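Long-range contacts in ribokinase, putative (Burkholderia thailandensis, PDB 3B1R), which probably transfers a phosphate group to nucleosides and belongs to the ribokinase family of kinases: residues L146-P151 with P170-P175; T11-S16 with N60-L65. One frame throughout, in Å; residues are numbered along the deposited sequence.

Contact 1: residues L146-P151 with P170-P175; sequences LAIVGP and PFIFDP. With AMP (adenosine monophosphate), chain G.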
loop_
_atom_site.group_PDB
_atom_site.type_symbol
_atom_site.label_atom_id
_atom_site.label_comp_id
_atom_site.label_asym_id
_atom_site.label_seq_id
_atom_site.Cartn_x
_atom_site.Cartn_y
_atom_site.Cartn_z
ATOM N N LEU A 146 22.032 17.389 22.435
ATOM C CA LEU A 146 21.854 16.108 21.768
ATOM C C LEU A 146 21.101 16.377 20.469
ATOM O O LEU A 146 20.357 17.345 20.369
ATOM C CB LEU A 146 21.041 15.151 22.662
ATOM C CG LEU A 146 20.932 13.665 22.309
ATOM C CD1 LEU A 146 22.289 12.986 22.091
ATOM C CD2 LEU A 146 20.153 12.921 23.376
ATOM N N ALA A 147 21.307 15.539 19.464
ATOM C CA ALA A 147 20.508 15.645 18.254
ATOM C C ALA A 147 20.134 14.289 17.731
ATOM O O ALA A 147 20.635 13.266 18.209
ATOM C CB ALA A 147 21.236 16.444 17.178
ATOM N N ILE A 148 19.231 14.291 16.757
ATOM C CA ILE A 148 18.937 13.116 15.971
ATOM C C ILE A 148 18.891 13.556 14.519
ATOM O O ILE A 148 18.437 14.658 14.190
ATOM C CB ILE A 148 17.620 12.392 16.423
ATOM C CG1 ILE A 148 17.436 11.055 15.674
ATOM C CG2 ILE A 148 16.409 13.320 16.271
ATOM C CD1 ILE A 148 16.508 10.022 16.386
ATOM N N VAL A 149 19.446 12.715 13.665
ATOM C CA VAL A 149 19.350 12.927 12.250
ATOM C C VAL A 149 18.546 11.746 11.776
ATOM O O VAL A 149 18.976 10.588 11.919
ATOM C CB VAL A 149 20.741 13.014 11.599
ATOM C CG1 VAL A 149 20.655 13.055 10.067
ATOM C CG2 VAL A 149 21.459 14.245 12.128
ATOM N N GLY A 150 17.365 12.059 11.251
ATOM C CA GLY A 150 16.418 11.089 10.719
ATOM C C GLY A 150 16.180 11.203 9.224
ATOM O O GLY A 150 16.784 12.050 8.561
ATOM N N PRO A 151 15.285 10.352 8.681
ATOM C CA PRO A 151 15.020 10.338 7.242
ATOM C C PRO A 151 14.665 11.729 6.761
ATOM O O PRO A 151 13.895 12.443 7.418
ATOM C CB PRO A 151 13.816 9.397 7.102
ATOM C CG PRO A 151 13.825 8.569 8.345
ATOM C CD PRO A 151 14.367 9.463 9.421
ATOM N N PRO A 170 26.788 15.181 20.147
ATOM C CA PRO A 170 26.493 13.781 19.887
ATOM C C PRO A 170 25.095 13.661 19.284
ATOM O O PRO A 170 24.199 14.420 19.655
ATOM C CB PRO A 170 26.557 13.133 21.272
ATOM C CG PRO A 170 26.238 14.233 22.238
ATOM C CD PRO A 170 26.633 15.541 21.572
ATOM N N PHE A 171 24.927 12.750 18.329
ATOM C CA PHE A 171 23.598 12.479 17.785
ATOM C C PHE A 171 23.310 10.995 17.583
ATOM O O PHE A 171 24.241 10.189 17.431
ATOM C CB PHE A 171 23.356 13.267 16.495
ATOM C CG PHE A 171 24.294 12.922 15.371
ATOM C CD1 PHE A 171 23.875 12.115 14.331
ATOM C CD2 PHE A 171 25.594 13.427 15.346
ATOM C CE1 PHE A 171 24.731 11.809 13.272
ATOM C CE2 PHE A 171 26.461 13.120 14.300
ATOM C CZ PHE A 171 26.032 12.313 13.263
ATOM N N ILE A 172 22.018 10.659 17.629
ATOM C CA ILE A 172 21.456 9.438 17.075
ATOM C C ILE A 172 21.299 9.569 15.571
ATOM O O ILE A 172 20.813 10.589 15.084
ATOM C CB ILE A 172 20.030 9.198 17.631
ATOM C CG1 ILE A 172 20.061 9.076 19.157
ATOM C CG2 ILE A 172 19.388 7.976 16.931
ATOM C CD1 ILE A 172 18.690 8.814 19.781
ATOM N N PHE A 173 21.699 8.538 14.830
ATOM C CA PHE A 173 21.503 8.509 13.384
ATOM C C PHE A 173 20.472 7.445 13.035
ATOM O O PHE A 173 20.665 6.255 13.322
ATOM C CB PHE A 173 22.840 8.256 12.659
ATOM C CG PHE A 173 22.733 8.132 11.149
ATOM C CD1 PHE A 173 22.006 9.044 10.397
ATOM C CD2 PHE A 173 23.418 7.124 10.484
ATOM C CE1 PHE A 173 21.929 8.927 8.999
ATOM C CE2 PHE A 173 23.357 6.997 9.079
ATOM C CZ PHE A 173 22.609 7.906 8.343
ATOM N N ASP A 174 19.365 7.901 12.450
ATOM C CA ASP A 174 18.252 7.044 12.029
ATOM C C ASP A 174 18.070 7.238 10.541
ATOM O O ASP A 174 17.299 8.088 10.115
ATOM C CB ASP A 174 16.964 7.427 12.773
ATOM C CG ASP A 174 15.778 6.499 12.450
ATOM O OD1 ASP A 174 15.905 5.548 11.648
ATOM O OD2 ASP A 174 14.696 6.724 13.013
ATOM N N PRO A 175 18.787 6.457 9.718
ATOM C CA PRO A 175 18.568 6.685 8.290
ATOM C C PRO A 175 17.168 6.260 7.847
ATOM O O PRO A 175 16.683 6.750 6.834
ATOM C CB PRO A 175 19.643 5.828 7.602
ATOM C CG PRO A 175 20.062 4.803 8.651
ATOM C CD PRO A 175 19.771 5.398 10.000
HETATM P P AMP G . 8.190 5.753 11.577
HETATM O O1P AMP G . 9.555 5.090 11.503
HETATM O O2P AMP G . 7.016 4.805 11.521
HETATM O O3P AMP G . 8.073 6.735 12.721
HETATM O "O5'" AMP G . 8.113 6.677 10.265
HETATM C "C5'" AMP G . 6.884 7.151 9.719
HETATM C "C4'" AMP G . 7.163 8.528 9.139
HETATM O "O4'" AMP G . 8.040 8.391 8.027
HETATM C "C3'" AMP G . 5.897 9.171 8.585
HETATM O "O3'" AMP G . 5.396 10.145 9.535
HETATM C "C2'" AMP G . 6.304 9.702 7.204
HETATM O "O2'" AMP G . 5.969 11.082 7.046
HETATM C "C1'" AMP G . 7.824 9.502 7.182
HETATM N N9 AMP G . 8.448 9.090 5.926
HETATM C C8 AMP G . 8.037 8.080 5.139
HETATM N N7 AMP G . 8.855 7.929 4.086
HETATM C C5 AMP G . 9.817 8.859 4.209
HETATM C C6 AMP G . 10.983 9.243 3.413
HETATM N N6 AMP G . 11.251 8.562 2.276
HETATM N N1 AMP G . 11.744 10.259 3.875
HETATM C C2 AMP G . 11.459 10.928 5.012
HETATM N N3 AMP G . 10.389 10.633 5.785
HETATM C C4 AMP G . 9.554 9.622 5.428
#
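The shortest bond here runs from D174 N to V149 O, 2.8 Å, and it is nearly straight at 173°. The same oxygen also takes a CA-H contact from F173. Three more backbone bonds precede it along the pair. A147 N gives to P170 O in the carbonyl plane, I172 N to A147 O at a tilt, and V149 N to I172 O at 2.9 Å. A147, I148 and V149 thus lie level with F171, I172 and F173 as parallel bridges. These are the two parallel strands of a beta-alpha-beta crossover whose helix is 154-166, in the central sheet of the ribokinase fold. L164 of that helix covers A147, V149 and F171.

F171 CB lies 3.2 Å from A147 O. F171 CG stands between its own N and carbonyl carbon (chi1 62°), and ring atom F171 CD1 lies 3.9 Å from V149 CG2. On the other face, I148 CD1 meets I172 CG2 at 3.6 Å, and L268 of helix 259-272 packs on both residues. Within 170-175, P175 CD sits over the centre of the F173 ring, 3.9 Å above its plane.

Past the strands, D174 O receives a CA-H contact from G150 CA, 3.2 Å away. D174 OD2 forms a salt bridge with R264, and the D174 side chain lies close to the bound magnesium ion. P151 CB reaches AMP C2 at 3.5 Å.

Contact 2: residues T11-S16 with N60-L65; sequences TLICGS and NIAYAL. With AMP (adenosine monophosphate), chain G.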
loop_
_atom_site.group_PDB
_atom_site.type_symbol
_atom_site.label_atom_id
_atom_site.label_comp_id
_atom_site.label_asym_id
_atom_site.label_seq_id
_atom_site.Cartn_x
_atom_site.Cartn_y
_atom_site.Cartn_z
ATOM N N THR A 11 17.305 19.752 22.359
ATOM C CA THR A 11 17.624 18.608 21.516
ATOM C C THR A 11 17.214 18.951 20.091
ATOM O O THR A 11 16.046 19.277 19.842
ATOM C CB THR A 11 16.868 17.364 22.021
ATOM O OG1 THR A 11 17.036 17.262 23.438
ATOM C CG2 THR A 11 17.399 16.080 21.394
ATOM N N LEU A 12 18.179 18.916 19.176
ATOM C CA LEU A 12 17.929 19.220 17.768
ATOM C C LEU A 12 17.396 18.001 17.033
ATOM O O LEU A 12 18.007 16.930 17.041
ATOM C CB LEU A 12 19.187 19.782 17.083
ATOM C CG LEU A 12 19.025 20.267 15.639
ATOM C CD1 LEU A 12 18.211 21.544 15.529
ATOM C CD2 LEU A 12 20.378 20.453 14.945
ATOM N N ILE A 13 16.245 18.171 16.394
ATOM C CA ILE A 13 15.543 17.055 15.807
ATOM C C ILE A 13 15.472 17.267 14.301
ATOM O O ILE A 13 14.650 18.037 13.807
ATOM C CB ILE A 13 14.156 16.850 16.487
ATOM C CG1 ILE A 13 14.379 16.528 17.971
ATOM C CG2 ILE A 13 13.354 15.756 15.794
ATOM C CD1 ILE A 13 13.143 16.417 18.798
ATOM N N CYS A 14 16.377 16.593 13.588
ATOM C CA CYS A 14 16.545 16.748 12.147
ATOM C C CYS A 14 15.843 15.605 11.399
ATOM O O CYS A 14 16.100 14.426 11.662
ATOM C CB CYS A 14 18.030 16.747 11.776
ATOM S SG CYS A 14 19.110 17.975 12.594
ATOM N N GLY A 15 14.970 15.952 10.462
ATOM C CA GLY A 15 14.197 14.947 9.742
ATOM C C GLY A 15 13.011 15.522 8.994
ATOM O O GLY A 15 12.730 16.718 9.061
ATOM N N SER A 16 12.309 14.665 8.272
ATOM C CA SER A 16 11.203 15.114 7.435
ATOM C C SER A 16 10.108 15.744 8.284
ATOM O O SER A 16 9.920 15.367 9.439
ATOM C CB SER A 16 10.626 13.944 6.637
ATOM O OG SER A 16 10.226 12.879 7.498
ATOM N N ASN A 60 7.233 13.703 14.252
ATOM C CA ASN A 60 6.902 12.646 15.217
ATOM C C ASN A 60 7.845 12.593 16.418
ATOM O O ASN A 60 7.414 12.346 17.554
ATOM C CB ASN A 60 6.924 11.266 14.552
ATOM C CG ASN A 60 6.084 11.190 13.289
ATOM O OD1 ASN A 60 5.147 11.972 13.086
ATOM N ND2 ASN A 60 6.423 10.235 12.427
ATOM N N ILE A 61 9.139 12.790 16.166
ATOM C CA ILE A 61 10.124 12.649 17.238
ATOM C C ILE A 61 10.007 13.806 18.229
ATOM O O ILE A 61 10.060 13.599 19.437
ATOM C CB ILE A 61 11.569 12.439 16.703
ATOM C CG1 ILE A 61 11.660 11.102 15.950
ATOM C CG2 ILE A 61 12.583 12.447 17.862
ATOM C CD1 ILE A 61 12.948 10.894 15.193
ATOM N N ALA A 62 9.806 15.009 17.713
ATOM C CA ALA A 62 9.605 16.187 18.538
ATOM C C ALA A 62 8.338 16.090 19.382
ATOM O O ALA A 62 8.312 16.537 20.529
ATOM C CB ALA A 62 9.574 17.420 17.674
ATOM N N TYR A 63 7.295 15.500 18.800
ATOM C CA TYR A 63 6.022 15.329 19.480
ATOM C C TYR A 63 6.171 14.419 20.690
ATOM O O TYR A 63 5.774 14.785 21.799
ATOM C CB TYR A 63 4.965 14.795 18.503
ATOM C CG TYR A 63 3.585 14.705 19.107
ATOM C CD1 TYR A 63 2.808 15.847 19.288
ATOM C CD2 TYR A 63 3.071 13.476 19.537
ATOM C CE1 TYR A 63 1.542 15.761 19.873
ATOM C CE2 TYR A 63 1.812 13.380 20.112
ATOM C CZ TYR A 63 1.053 14.530 20.265
ATOM O OH TYR A 63 -0.194 14.431 20.836
ATOM N N ALA A 64 6.768 13.249 20.473
ATOM C CA ALA A 64 7.056 12.289 21.535
ATOM C C ALA A 64 7.953 12.883 22.625
ATOM O O ALA A 64 7.660 12.744 23.822
ATOM C CB ALA A 64 7.673 11.032 20.956
ATOM N N LEU A 65 9.030 13.556 22.215
ATOM C CA LEU A 65 9.913 14.229 23.170
ATOM C C LEU A 65 9.177 15.300 23.988
ATOM O O LEU A 65 9.331 15.378 25.213
ATOM C CB LEU A 65 11.143 14.820 22.468
ATOM C CG LEU A 65 12.236 15.393 23.384
ATOM C CD1 LEU A 65 12.667 14.394 24.490
ATOM C CD2 LEU A 65 13.434 15.834 22.572
HETATM P P AMP G . 8.190 5.753 11.577
HETATM O O1P AMP G . 9.555 5.090 11.503
HETATM O O2P AMP G . 7.016 4.805 11.521
HETATM O O3P AMP G . 8.073 6.735 12.721
HETATM O "O5'" AMP G . 8.113 6.677 10.265
HETATM C "C5'" AMP G . 6.884 7.151 9.719
HETATM C "C4'" AMP G . 7.163 8.528 9.139
HETATM O "O4'" AMP G . 8.040 8.391 8.027
HETATM C "C3'" AMP G . 5.897 9.171 8.585
HETATM O "O3'" AMP G . 5.396 10.145 9.535
HETATM C "C2'" AMP G . 6.304 9.702 7.204
HETATM O "O2'" AMP G . 5.969 11.082 7.046
HETATM C "C1'" AMP G . 7.824 9.502 7.182
HETATM N N9 AMP G . 8.448 9.090 5.926
HETATM C C8 AMP G . 8.037 8.080 5.139
HETATM N N7 AMP G . 8.855 7.929 4.086
HETATM C C5 AMP G . 9.817 8.859 4.209
HETATM C C6 AMP G . 10.983 9.243 3.413
HETATM N N6 AMP G . 11.251 8.562 2.276
HETATM N N1 AMP G . 11.744 10.259 3.875
HETATM C C2 AMP G . 11.459 10.928 5.012
HETATM N N3 AMP G . 10.389 10.633 5.785
HETATM C C4 AMP G . 9.554 9.622 5.428
#
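Strand 11-14 and helix segment 60-65 run roughly antiparallel, at 150°, and their axes come within 8.9 Å. I13 lies at the middle of the contact and points at the helix. Its CG1 stands beside the backbone N (chi1 -62°), and the extended chain carries I13 CD1 onto the helix backbone, 3.6 Å from A62 CA. I13 CD1 also meets L65 CD2 at 3.8 Å. I13 CG2 goes to the residue before A62 and lies 3.9 Å from I61 CB. I13 and I61 approach each other at a slant. At the start of the strand, T11 CB packs on the same L65 methyl, CD2, at 3.8 Å. The hydroxyl of T11 makes a weak hydrogen bond to D71 O.

This is strand-on-helix packing of the Rossmann-like alpha/beta core. Helix 57-67 lies against the sheet, and the chain leaves it for strand 72-79, the next neighbour of strand 11-14. I61 also touches I148 of the strand on the other side of 11-14, and L268 of helix 259-272.

The C-terminal end of 11-16 and the N-terminal end of 60-65 both reach the nucleotide. S16 OG donates to AMP N3 at 2.8 Å, and C57 N is a second partner of this hydroxyl. N60 ND2 donates to AMP O3' at 3.1 Å, with an angle of 162°, and D261 is bonded to the same amide nitrogen. Q298 holds N60 OD1, so both ends of the amide are engaged and its rotation is probably fixed. The strand and helix meet by apolar packing with no hydrogen bond between them, while S16 and N60 serve base and ribose separately.

Overall arrangement
Both contacts are buried in the core, with centres 9 Å apart. They share the central sheet, where strands 11-14 and 146-149 are neighbours. G150 N to C14 O and P151 O to S16 N are probable hydrogen bonds that join the two contacts directly. Contact 1 lies within the sheet and is held by backbone hydrogen bonds, with apolar packing on both faces. Contact 2 joins the sheet to a helix on one face and has no hydrogen bond between its segments. Helix 259-272 touches both. Each also reaches the same AMP: contact 1 through the apolar ring of P151, contact 2 through polar side chains.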